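Nuclear hormone receptor HR38 (Drosophila melanogaster, PDB 1PDU) mediates an atypical ecdysteroid signalling pathway as an orphan nuclear receptor, probably acting as a transcription factor through its DNA- and ligand-binding domains. Local coordinates at residues A[129-134]-A[212-217]. Residues are numbered along the deposited sequence; the frame is centred on the assembly and turned at random.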
ATOM      1  N   LEU A 129     -13.028  -0.286   6.158  1.00 38.52           N
ATOM      2  CA  LEU A 129     -12.779   0.873   5.306  1.00 39.95           C
ATOM      3  C   LEU A 129     -12.707   2.150   6.143  1.00 40.82           C
ATOM      4  O   LEU A 129     -11.818   2.983   5.943  1.00 41.47           O
ATOM      5  CB  LEU A 129     -13.917   0.990   4.302  1.00 40.24           C
ATOM      6  CG  LEU A 129     -13.711   2.122   3.302  1.00 20.00           C
ATOM      7  CD1 LEU A 129     -12.476   1.913   2.423  1.00 38.02           C
ATOM      8  CD2 LEU A 129     -14.895   2.272   2.348  1.00 20.00           C
ATOM      9  N   ASN A 130     -13.645   2.302   7.074  1.00 41.05           N
ATOM     10  CA  ASN A 130     -13.667   3.469   7.946  1.00 40.60           C
ATOM     11  C   ASN A 130     -12.352   3.588   8.694  1.00 39.59           C
ATOM     12  O   ASN A 130     -11.854   4.687   8.904  1.00 40.75           O
ATOM     13  CB  ASN A 130     -14.832   3.377   8.934  1.00 41.63           C
ATOM     14  CG  ASN A 130     -16.131   3.856   8.330  1.00 43.16           C
ATOM     15  OD1 ASN A 130     -16.153   4.779   7.523  1.00 45.42           O
ATOM     16  ND2 ASN A 130     -17.232   3.220   8.718  1.00 43.87           N
ATOM     17  N   ASP A 131     -11.787   2.458   9.102  1.00 38.54           N
ATOM     18  CA  ASP A 131     -10.513   2.485   9.801  1.00 38.06           C
ATOM     19  C   ASP A 131      -9.411   2.921   8.832  1.00 36.83           C
ATOM     20  O   ASP A 131      -8.451   3.585   9.229  1.00 37.13           O
ATOM     21  CB  ASP A 131     -10.215   1.109  10.391  1.00 40.50           C
ATOM     22  CG  ASP A 131     -11.136   0.768  11.550  1.00 44.11           C
ATOM     23  OD1 ASP A 131     -11.057   1.450  12.602  1.00 46.56           O
ATOM     24  OD2 ASP A 131     -11.948  -0.169  11.412  1.00 44.95           O
ATOM     25  N   ILE A 132      -9.554   2.554   7.561  1.00 34.06           N
ATOM     26  CA  ILE A 132      -8.581   2.942   6.552  1.00 32.97           C
ATOM     27  C   ILE A 132      -8.655   4.460   6.364  1.00 33.59           C
ATOM     28  O   ILE A 132      -7.626   5.146   6.330  1.00 32.08           O
ATOM     29  CB  ILE A 132      -8.860   2.239   5.210  1.00 32.55           C
ATOM     30  CG1 ILE A 132      -8.713   0.723   5.393  1.00 30.94           C
ATOM     31  CG2 ILE A 132      -7.901   2.757   4.128  1.00 31.20           C
ATOM     32  CD1 ILE A 132      -8.980  -0.085   4.154  1.00 30.14           C
ATOM     33  N   MET A 133      -9.876   4.984   6.263  1.00 33.59           N
ATOM     34  CA  MET A 133     -10.066   6.420   6.099  1.00 34.22           C
ATOM     35  C   MET A 133      -9.512   7.158   7.316  1.00 35.67           C
ATOM     36  O   MET A 133      -8.952   8.254   7.202  1.00 35.97           O
ATOM     37  CB  MET A 133     -11.545   6.743   5.892  1.00 32.13           C
ATOM     38  CG  MET A 133     -12.055   6.299   4.530  1.00 30.76           C
ATOM     39  SD  MET A 133     -10.917   6.847   3.229  1.00 27.98           S
ATOM     40  CE  MET A 133     -11.699   6.291   1.882  1.00 27.76           C
ATOM     41  N   GLU A 134      -9.653   6.545   8.479  1.00 36.72           N
ATOM     42  CA  GLU A 134      -9.135   7.120   9.711  1.00 39.56           C
ATOM     43  C   GLU A 134      -7.604   7.215   9.620  1.00 38.58           C
ATOM     44  O   GLU A 134      -7.003   8.207  10.036  1.00 39.28           O
ATOM     45  CB  GLU A 134      -9.557   6.234  10.883  1.00 43.59           C
ATOM     46  CG  GLU A 134      -9.181   6.729  12.258  1.00 48.81           C
ATOM     47  CD  GLU A 134     -10.160   6.231  13.309  1.00 52.89           C
ATOM     48  OE1 GLU A 134      -9.831   6.298  14.511  1.00 56.03           O
ATOM     49  OE2 GLU A 134     -11.267   5.783  12.930  1.00 54.41           O
ATOM     50  N   SER A 212      -3.691  -3.271   8.576  1.00 36.74           N
ATOM     51  CA  SER A 212      -3.605  -4.382   7.642  1.00 37.12           C
ATOM     52  C   SER A 212      -4.109  -5.715   8.220  1.00 36.07           C
ATOM     53  O   SER A 212      -4.805  -6.470   7.545  1.00 34.99           O
ATOM     54  CB  SER A 212      -2.151  -4.518   7.177  1.00 38.91           C
ATOM     55  OG  SER A 212      -1.885  -5.821   6.705  1.00 43.35           O
ATOM     56  N   VAL A 213      -3.752  -6.000   9.467  1.00 35.93           N
ATOM     57  CA  VAL A 213      -4.182  -7.227  10.133  1.00 35.18           C
ATOM     58  C   VAL A 213      -5.709  -7.301  10.138  1.00 35.33           C
ATOM     59  O   VAL A 213      -6.313  -8.365   9.955  1.00 33.50           O
ATOM     60  CB  VAL A 213      -3.657  -7.256  11.590  1.00 35.96           C
ATOM     61  CG1 VAL A 213      -4.286  -8.399  12.365  1.00 34.47           C
ATOM     62  CG2 VAL A 213      -2.144  -7.400  11.580  1.00 36.32           C
ATOM     63  N   GLN A 214      -6.324  -6.147  10.348  1.00 34.84           N
ATOM     64  CA  GLN A 214      -7.767  -6.030  10.378  1.00 35.90           C
ATOM     65  C   GLN A 214      -8.330  -6.359   8.987  1.00 35.44           C
ATOM     66  O   GLN A 214      -9.466  -6.821   8.845  1.00 34.90           O
ATOM     67  CB  GLN A 214      -8.116  -4.607  10.777  1.00 37.78           C
ATOM     68  CG  GLN A 214      -9.488  -4.418  11.296  1.00 42.47           C
ATOM     69  CD  GLN A 214      -9.742  -2.971  11.621  1.00 46.12           C
ATOM     70  OE1 GLN A 214      -8.903  -2.305  12.250  1.00 47.16           O
ATOM     71  NE2 GLN A 214     -10.900  -2.466  11.200  1.00 46.44           N
ATOM     72  N   GLY A 215      -7.521  -6.107   7.962  1.00 34.54           N
ATOM     73  CA  GLY A 215      -7.938  -6.396   6.604  1.00 33.83           C
ATOM     74  C   GLY A 215      -7.967  -7.893   6.366  1.00 32.61           C
ATOM     75  O   GLY A 215      -8.881  -8.408   5.719  1.00 34.06           O
ATOM     76  N   LEU A 216      -6.962  -8.592   6.882  1.00 31.24           N
ATOM     77  CA  LEU A 216      -6.892 -10.036   6.734  1.00 32.33           C
ATOM     78  C   LEU A 216      -8.137 -10.682   7.321  1.00 32.41           C
ATOM     79  O   LEU A 216      -8.663 -11.648   6.773  1.00 30.38           O
ATOM     80  CB  LEU A 216      -5.672 -10.595   7.458  1.00 33.90           C
ATOM     81  CG  LEU A 216      -4.337 -10.292   6.813  1.00 36.88           C
ATOM     82  CD1 LEU A 216      -3.229 -10.848   7.698  1.00 37.14           C
ATOM     83  CD2 LEU A 216      -4.310 -10.895   5.402  1.00 36.10           C
ATOM     84  N   GLN A 217      -8.591 -10.144   8.451  1.00 32.78           N
ATOM     85  CA  GLN A 217      -9.777 -10.660   9.117  1.00 34.26           C
ATOM     86  C   GLN A 217     -10.960 -10.563   8.178  1.00 33.42           C
ATOM     87  O   GLN A 217     -11.718 -11.521   8.014  1.00 31.91           O
ATOM     88  CB  GLN A 217     -10.059  -9.862  10.390  1.00 36.10           C
ATOM     89  CG  GLN A 217      -9.197 -10.264  11.584  1.00 41.83           C
ATOM     90  CD  GLN A 217      -8.945  -9.113  12.548  1.00 44.62           C
ATOM     91  OE1 GLN A 217      -9.825  -8.280  12.794  1.00 47.07           O
ATOM     92  NE2 GLN A 217      -7.741  -9.067  13.109  1.00 46.40           N
TER
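Gln214 and Asp131 join helix 204-225 to helix 128-142 through a single side-chain hydrogen bond across segments 129-134 and 212-217, whose closest CA atoms, those of these same two residues, are 9.0 Å apart. The glutamine covers roughly half of that distance; the bond itself and the aspartate side chain make up the rest. Its CB points toward the other helix, and CG is carried outward by a first torsion that places it anti to the backbone N (chi1 -160°); the chain then runs on extended to the amide. CD is the first atom to approach the carboxylate, 3.6 Å from Asp131 OD2. Beyond it the two amide atoms play different parts. OE1 stays 3.8 Å from Asp131 OD2 and takes no part in the bond, whereas NE2 donates to that oxygen and also lies 3.7 Å from Asp131 CB. The N-H points fairly straight at its acceptor (159°), and OD2 lies in the plane of the amide. From the acceptor's side the approach is less regular: NE2 comes from above the carboxylate plane, and the two flat groups stand nearly perpendicular, 79° apart. The modelled separation of NE2 and Asp131 OD2, 2.5 Å, is short for a bond from nitrogen, so its exact length is doubtful. Asp131 OD1 is turned away from the glutamine, 4.2 Å from NE2, leaving OD2 as the sole acceptor across the contact. Both residues are partly exposed, and their bond forms a polar bridge at the surface of the helical ligand-binding domain. More buried side chains root the two helices in the fold: Ile132 rests on Val94 and Ser212 on Leu90, both of helix 78-100, while Leu129 packs against Cys121 of helix 118-125 and Leu108 of strand 107-109.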